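PDB 3UQZ: DNA processing protein DprA from Streptococcus pneumoniae, which binds single-stranded DNA cooperatively, protects it from nucleases and helps load the RecA recombinase onto it during natural transformation. Local coordinates for residues 229-232 with 233-237; 16-19 with 20-24; 124-127 with 128-132. One frame throughout, in Å; residues are numbered along the deposited sequence.

Overall arrangement
All three contacts are local, between residues three to five apart, along a helix or at its start. Interactions 1 and 3 belong to the Rossmann-like domain, on helices that each link two parallel strands of the central sheet; interaction 2 opens a helix of the N-terminal sterile alpha motif domain. Each has a buried and an open side. The buried side faces the sheet and helix 257-264 in interaction 1, helix 5-13 in interaction 2, and helices 146-157 and 273-279 with the second subunit in interaction 3. In interaction 1 a threonine hydroxyl bonds back to a carbonyl one turn earlier; in interaction 2 one caps the helix start; interaction 3 pairs aliphatic groups and a glutamate with a glutamine.

Interaction 1: 229-232 with 233-237; sequences GSLI and TCERA
Thr233 returns to Gly229 O with two donors, its backbone N at 3.1 Å and its hydroxyl OG1 at 2.9 Å from that oxygen. OG1 lies beside its own backbone N (chi1 -55°), which turns the hydroxyl back along the helix to the carbonyl one turn earlier. The two donors approach the oxygen from opposite faces of the peptide plane, with OG1 standing 36° out of it. The hydroxyl of this buried residue thus finds a partner within its own helix, while the Thr233 side chain also packs on Val112 of strand 108-113.

Cys234 N continues the ladder, donating to Ser230 O over 3.1 Å. Its side chain belongs to the buried face of the helix, set against Val112, Val219 and Val221 of the sheet and Leu262 of helix 257-264. Helix 229-239 is the crossover of a right-handed beta-alpha-beta unit in the Rossmann-like domain, linking the parallel strands 218-222 and 243-246. Near its start the Ser230 side chain comes close to a bound sulfate, probably from the crystallisation liquor.

Glu235 N donates to Leu231 O at 2.8 Å, with an N-H...O angle of 161°. The two side chains also meet at a slant, Glu235 CD lying 4.0 Å from Leu231 CG; the aliphatic part of the glutamate also passes over the backbone, its CG 3.3 Å from Leu231 O. Leu231 itself packs on Leu262, and Glu235 on His261 of the same neighbouring helix.

Arg236 N donates to Ile232 O, 3.0 Å, and Arg236 CB sits against that carbonyl at 3.5 Å. The rest of the arginine leads away from the first turn, its guanidinium group forming a salt bridge with Glu240.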
loop_
_atom_site.group_PDB
_atom_site.type_symbol
_atom_site.label_atom_id
_atom_site.label_comp_id
_atom_site.label_asym_id
_atom_site.label_seq_id
_atom_site.Cartn_x
_atom_site.Cartn_y
_atom_site.Cartn_z
ATOM N N GLY A 229 8.558 -8.298 15.355
ATOM C CA GLY A 229 8.465 -9.745 15.209
ATOM C C GLY A 229 7.589 -10.162 14.042
ATOM O O GLY A 229 7.934 -11.099 13.320
ATOM N N SER A 230 6.461 -9.441 13.834
ATOM C CA SER A 230 5.483 -9.678 12.765
ATOM C C SER A 230 6.120 -9.493 11.384
ATOM O O SER A 230 5.855 -10.285 10.476
ATOM C CB SER A 230 4.274 -8.761 12.918
ATOM O OG SER A 230 4.145 -8.232 14.229
ATOM N N LEU A 231 6.982 -8.465 11.243
ATOM C CA LEU A 231 7.703 -8.151 10.010
ATOM C C LEU A 231 8.671 -9.270 9.661
ATOM O O LEU A 231 8.715 -9.693 8.505
ATOM C CB LEU A 231 8.435 -6.803 10.152
ATOM C CG LEU A 231 9.220 -6.292 8.934
ATOM C CD1 LEU A 231 8.304 -5.741 7.870
ATOM C CD2 LEU A 231 10.193 -5.229 9.341
ATOM N N ILE A 232 9.419 -9.770 10.675
ATOM C CA ILE A 232 10.386 -10.871 10.552
ATOM C C ILE A 232 9.686 -12.148 10.046
ATOM O O ILE A 232 10.196 -12.790 9.126
ATOM C CB ILE A 232 11.206 -11.057 11.870
ATOM C CG1 ILE A 232 12.171 -9.861 12.088
ATOM C CG2 ILE A 232 11.987 -12.380 11.881
ATOM C CD1 ILE A 232 12.629 -9.608 13.537
ATOM N N THR A 233 8.490 -12.459 10.594
ATOM C CA THR A 233 7.641 -13.598 10.214
ATOM C C THR A 233 7.257 -13.488 8.724
ATOM O O THR A 233 7.339 -14.480 8.004
ATOM C CB THR A 233 6.404 -13.661 11.145
ATOM O OG1 THR A 233 6.836 -13.710 12.505
ATOM C CG2 THR A 233 5.512 -14.844 10.876
ATOM N N CYS A 234 6.867 -12.282 8.267
ATOM C CA CYS A 234 6.449 -12.000 6.887
ATOM C C CYS A 234 7.600 -12.033 5.902
ATOM O O CYS A 234 7.454 -12.564 4.795
ATOM C CB CYS A 234 5.684 -10.687 6.809
ATOM S SG CYS A 234 4.095 -10.721 7.668
ATOM N N GLU A 235 8.744 -11.471 6.295
ATOM C CA GLU A 235 9.939 -11.489 5.464
ATOM C C GLU A 235 10.400 -12.940 5.249
ATOM O O GLU A 235 10.696 -13.312 4.115
ATOM C CB GLU A 235 11.042 -10.592 6.055
ATOM C CG GLU A 235 10.739 -9.105 5.903
ATOM C CD GLU A 235 11.772 -8.115 6.419
ATOM O OE1 GLU A 235 12.396 -8.380 7.473
ATOM O OE2 GLU A 235 11.921 -7.044 5.785
ATOM N N ARG A 236 10.365 -13.777 6.308
ATOM C CA ARG A 236 10.712 -15.196 6.198
ATOM C C ARG A 236 9.619 -15.987 5.429
ATOM O O ARG A 236 9.954 -16.918 4.695
ATOM C CB ARG A 236 11.030 -15.810 7.581
ATOM C CG ARG A 236 11.623 -17.239 7.549
ATOM C CD ARG A 236 13.106 -17.270 7.199
ATOM N NE ARG A 236 13.616 -18.632 7.037
ATOM C CZ ARG A 236 13.698 -19.277 5.876
ATOM N NH1 ARG A 236 13.292 -18.689 4.755
ATOM N NH2 ARG A 236 14.182 -20.508 5.823
ATOM N N ALA A 237 8.326 -15.587 5.560
ATOM C CA ALA A 237 7.217 -16.221 4.824
ATOM C C ALA A 237 7.364 -15.960 3.318
ATOM O O ALA A 237 7.072 -16.850 2.514
ATOM C CB ALA A 237 5.872 -15.709 5.319
#

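Interaction 2: 16-19 with 20-24; sequences LTNQ and QILKV
Thr17 and Gln20 meet where the chain leaves an extended conformation and enters helix 18-28; Thr17 occupies the N-cap. From there the backbone winds regularly, with Ile21 N donating to Thr17 O at 2.9 Å, Leu22 N to Asn18 O and Lys23 N to Gln19 O.

The side chains complete a capping box. Thr17 OG1 takes the N-H of Gln20 at 3.2 Å, lying between its backbone N and carbonyl carbon (chi1 67°), a torsion that swings it over the helix end. In return Gln20 OE1 accepts from Thr17 N at 2.9 Å, an almost straight bond of 173° whose donor is tilted 27° from the amide plane. Leu16 CB touches Ile21 CG1 at 3.8 Å, and both side chains pack on Leu11 of helix 5-13, so this hydrophobic pair joins the two helices. Asn18 ND2 comes within 3.6 Å of Leu22 CD1, but its amide is hydrogen-bonded elsewhere, OD1 to Val93 N, and ND2 to Ala91 O and Asp90 OD1, tying the helix start to the segment before strand 94-99.

The reciprocal bonds supply partners for two backbone N-H groups at the helix start, Thr17 N and Gln20 N, and probably limit rotation of the Gln20 amide.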
loop_
_atom_site.group_PDB
_atom_site.type_symbol
_atom_site.label_atom_id
_atom_site.label_comp_id
_atom_site.label_asym_id
_atom_site.label_seq_id
_atom_site.Cartn_x
_atom_site.Cartn_y
_atom_site.Cartn_z
ATOM N N LEU A 16 19.877 -33.016 21.219
ATOM C CA LEU A 16 19.851 -32.879 19.764
ATOM C C LEU A 16 18.873 -31.787 19.337
ATOM O O LEU A 16 17.753 -31.723 19.857
ATOM C CB LEU A 16 19.518 -34.230 19.105
ATOM C CG LEU A 16 20.675 -35.009 18.433
ATOM C CD1 LEU A 16 21.968 -34.952 19.245
ATOM C CD2 LEU A 16 20.272 -36.454 18.142
ATOM N N THR A 17 19.310 -30.903 18.417
ATOM C CA THR A 17 18.468 -29.824 17.888
ATOM C C THR A 17 17.511 -30.411 16.858
ATOM O O THR A 17 17.765 -31.493 16.322
ATOM C CB THR A 17 19.295 -28.698 17.241
ATOM O OG1 THR A 17 19.934 -29.196 16.071
ATOM C CG2 THR A 17 20.293 -28.074 18.184
ATOM N N ASN A 18 16.432 -29.676 16.557
ATOM C CA ASN A 18 15.441 -30.062 15.557
ATOM C C ASN A 18 16.096 -30.339 14.202
ATOM O O ASN A 18 15.760 -31.338 13.566
ATOM C CB ASN A 18 14.403 -28.973 15.425
ATOM C CG ASN A 18 13.218 -29.407 14.642
ATOM O OD1 ASN A 18 12.268 -29.945 15.203
ATOM N ND2 ASN A 18 13.257 -29.193 13.329
ATOM N N GLN A 19 17.038 -29.465 13.767
ATOM C CA GLN A 19 17.762 -29.672 12.509
ATOM C C GLN A 19 18.578 -30.966 12.562
ATOM O O GLN A 19 18.578 -31.715 11.581
ATOM C CB GLN A 19 18.670 -28.482 12.164
ATOM C CG GLN A 19 18.177 -27.635 10.994
ATOM C CD GLN A 19 17.889 -28.402 9.719
ATOM O OE1 GLN A 19 18.567 -29.379 9.364
ATOM N NE2 GLN A 19 16.881 -27.955 8.989
ATOM N N GLN A 20 19.240 -31.244 13.716
ATOM C CA GLN A 20 20.032 -32.463 13.899
ATOM C C GLN A 20 19.168 -33.725 13.790
ATOM O O GLN A 20 19.581 -34.670 13.112
ATOM C CB GLN A 20 20.827 -32.428 15.213
ATOM C CG GLN A 20 22.021 -31.480 15.156
ATOM C CD GLN A 20 22.627 -31.161 16.505
ATOM O OE1 GLN A 20 22.008 -31.321 17.573
ATOM N NE2 GLN A 20 23.850 -30.650 16.472
ATOM N N ILE A 21 17.950 -33.721 14.400
ATOM C CA ILE A 21 17.005 -34.852 14.331
ATOM C C ILE A 21 16.468 -35.019 12.899
ATOM O O ILE A 21 16.308 -36.148 12.430
ATOM C CB ILE A 21 15.901 -34.777 15.421
ATOM C CG1 ILE A 21 16.538 -34.805 16.834
ATOM C CG2 ILE A 21 14.865 -35.911 15.256
ATOM C CD1 ILE A 21 15.843 -34.083 17.848
ATOM N N LEU A 22 16.249 -33.892 12.190
ATOM C CA LEU A 22 15.823 -33.887 10.795
ATOM C C LEU A 22 16.827 -34.622 9.903
ATOM O O LEU A 22 16.393 -35.421 9.081
ATOM C CB LEU A 22 15.578 -32.457 10.288
ATOM C CG LEU A 22 14.109 -32.040 10.172
ATOM C CD1 LEU A 22 13.979 -30.534 10.090
ATOM C CD2 LEU A 22 13.422 -32.727 8.978
ATOM N N LYS A 23 18.156 -34.399 10.096
ATOM C CA LYS A 23 19.227 -35.099 9.360
ATOM C C LYS A 23 19.153 -36.606 9.630
ATOM O O LYS A 23 19.224 -37.391 8.684
ATOM C CB LYS A 23 20.626 -34.588 9.762
ATOM C CG LYS A 23 21.011 -33.262 9.141
ATOM C CD LYS A 23 22.439 -32.891 9.498
ATOM C CE LYS A 23 22.745 -31.466 9.109
ATOM N NZ LYS A 23 22.267 -30.478 10.118
ATOM N N VAL A 24 18.976 -36.997 10.925
ATOM C CA VAL A 24 18.888 -38.391 11.361
ATOM C C VAL A 24 17.707 -39.075 10.679
ATOM O O VAL A 24 17.881 -40.148 10.098
ATOM C CB VAL A 24 18.839 -38.515 12.910
ATOM C CG1 VAL A 24 18.541 -39.944 13.363
ATOM C CG2 VAL A 24 20.127 -38.006 13.555
#

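Interaction 3: 124-127 with 128-132; sequences SVEK and VIQGL
Glu126 and Gln130 come together through different first torsions: Glu126 CG is anti to the backbone N (chi1 -173°), whereas Gln130 CG lies beside its own N (chi1 -83°). The glutamate stands out from the helix nearly perpendicular to its axis, and the glutamine runs back across the turn to meet it. Both belong to helix 119-130, the crossover of a right-handed beta-alpha-beta unit between the parallel strands 108-113 and 137-140 of the Rossmann-like domain.

The backbone bonds run from residue i+4 to i, with Val128 N donating to Ser124 O, Ile129 N to Val125 O, Gln130 N to Glu126 O at 3.0 Å, and Gly131 N to Lys127 O.

On the buried side Val125 and Ile129 lie alongside one another and point the same way, Val125 CG1 touching Ile129 CD1 at 3.7 Å. Both face helix 146-157, where Val125 packs on Ile146 and Ile129 on Ala153. Val128 sits on another face: its CG2 comes against Ser124 O at 3.3 Å, and its side chain packs on Val276 of helix 273-279 and on Ile251 of the second subunit. Ser124 and Lys127 also pack on that subunit, placing this helix at the dimer interface. The ammonium group of Lys127 is held within its own chain by Thr271 O.

On the more open side the Glu126 and Gln130 side chains approach at a slant, with the carboxylate and amide planes turned 35° apart. Glu126 CG lies 3.5 Å from Gln130 NE2. A water spans the two ends, accepting from Gln130 NE2 at 3.0 Å and donating to Glu126 OE2 in a weak bond of 3.3 Å.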
loop_
_atom_site.group_PDB
_atom_site.type_symbol
_atom_site.label_atom_id
_atom_site.label_comp_id
_atom_site.label_asym_id
_atom_site.label_seq_id
_atom_site.Cartn_x
_atom_site.Cartn_y
_atom_site.Cartn_z
ATOM N N SER A 124 -9.700 -3.670 12.166
ATOM C CA SER A 124 -9.250 -3.927 10.792
ATOM C C SER A 124 -9.156 -5.430 10.557
ATOM O O SER A 124 -9.651 -5.920 9.545
ATOM C CB SER A 124 -7.886 -3.287 10.538
ATOM O OG SER A 124 -7.898 -1.908 10.857
ATOM N N VAL A 125 -8.542 -6.157 11.511
ATOM C CA VAL A 125 -8.365 -7.615 11.481
ATOM C C VAL A 125 -9.734 -8.294 11.501
ATOM O O VAL A 125 -9.991 -9.175 10.678
ATOM C CB VAL A 125 -7.442 -8.081 12.636
ATOM C CG1 VAL A 125 -7.412 -9.591 12.761
ATOM C CG2 VAL A 125 -6.037 -7.557 12.442
ATOM N N GLU A 126 -10.622 -7.840 12.409
ATOM C CA GLU A 126 -11.990 -8.341 12.558
ATOM C C GLU A 126 -12.788 -8.202 11.256
ATOM O O GLU A 126 -13.469 -9.149 10.864
ATOM C CB GLU A 126 -12.690 -7.646 13.732
ATOM C CG GLU A 126 -14.054 -8.228 14.061
ATOM C CD GLU A 126 -14.891 -7.480 15.082
ATOM O OE1 GLU A 126 -14.751 -6.239 15.198
ATOM O OE2 GLU A 126 -15.719 -8.142 15.748
ATOM N N LYS A 127 -12.670 -7.040 10.578
ATOM C CA LYS A 127 -13.351 -6.737 9.320
ATOM C C LYS A 127 -12.860 -7.671 8.200
ATOM O O LYS A 127 -13.693 -8.267 7.512
ATOM C CB LYS A 127 -13.165 -5.251 8.947
ATOM C CG LYS A 127 -13.953 -4.793 7.718
ATOM C CD LYS A 127 -13.626 -3.351 7.362
ATOM C CE LYS A 127 -14.289 -2.874 6.090
ATOM N NZ LYS A 127 -13.537 -3.307 4.884
ATOM N N VAL A 128 -11.523 -7.808 8.035
ATOM C CA VAL A 128 -10.908 -8.696 7.041
ATOM C C VAL A 128 -11.330 -10.168 7.283
ATOM O O VAL A 128 -11.730 -10.838 6.332
ATOM C CB VAL A 128 -9.367 -8.511 6.932
ATOM C CG1 VAL A 128 -8.737 -9.518 5.957
ATOM C CG2 VAL A 128 -9.018 -7.083 6.522
ATOM N N ILE A 129 -11.292 -10.644 8.547
ATOM C CA ILE A 129 -11.684 -12.015 8.891
ATOM C C ILE A 129 -13.161 -12.279 8.594
ATOM O O ILE A 129 -13.480 -13.320 8.020
ATOM C CB ILE A 129 -11.237 -12.422 10.321
ATOM C CG1 ILE A 129 -9.704 -12.620 10.355
ATOM C CG2 ILE A 129 -11.984 -13.688 10.836
ATOM C CD1 ILE A 129 -9.124 -12.669 11.698
ATOM N N GLN A 130 -14.053 -11.326 8.941
ATOM C CA GLN A 130 -15.489 -11.440 8.679
ATOM C C GLN A 130 -15.752 -11.640 7.182
ATOM O O GLN A 130 -16.519 -12.524 6.820
ATOM C CB GLN A 130 -16.242 -10.223 9.225
ATOM C CG GLN A 130 -16.575 -10.329 10.712
ATOM C CD GLN A 130 -16.852 -8.998 11.396
ATOM O OE1 GLN A 130 -16.801 -7.912 10.797
ATOM N NE2 GLN A 130 -17.142 -9.057 12.689
ATOM N N GLY A 131 -15.035 -10.889 6.343
ATOM C CA GLY A 131 -15.103 -10.962 4.885
ATOM C C GLY A 131 -14.590 -12.256 4.280
ATOM O O GLY A 131 -14.858 -12.524 3.107
ATOM N N LEU A 132 -13.838 -13.071 5.062
ATOM C CA LEU A 132 -13.313 -14.370 4.633
ATOM C C LEU A 132 -14.430 -15.426 4.577
ATOM O O LEU A 132 -14.279 -16.434 3.891
ATOM C CB LEU A 132 -12.146 -14.849 5.519
ATOM C CG LEU A 132 -10.817 -14.081 5.399
ATOM C CD1 LEU A 132 -9.849 -14.535 6.459
ATOM C CD2 LEU A 132 -10.184 -14.236 4.022
HETATM O O HOH W 1 -17.375 -10.936 14.981
#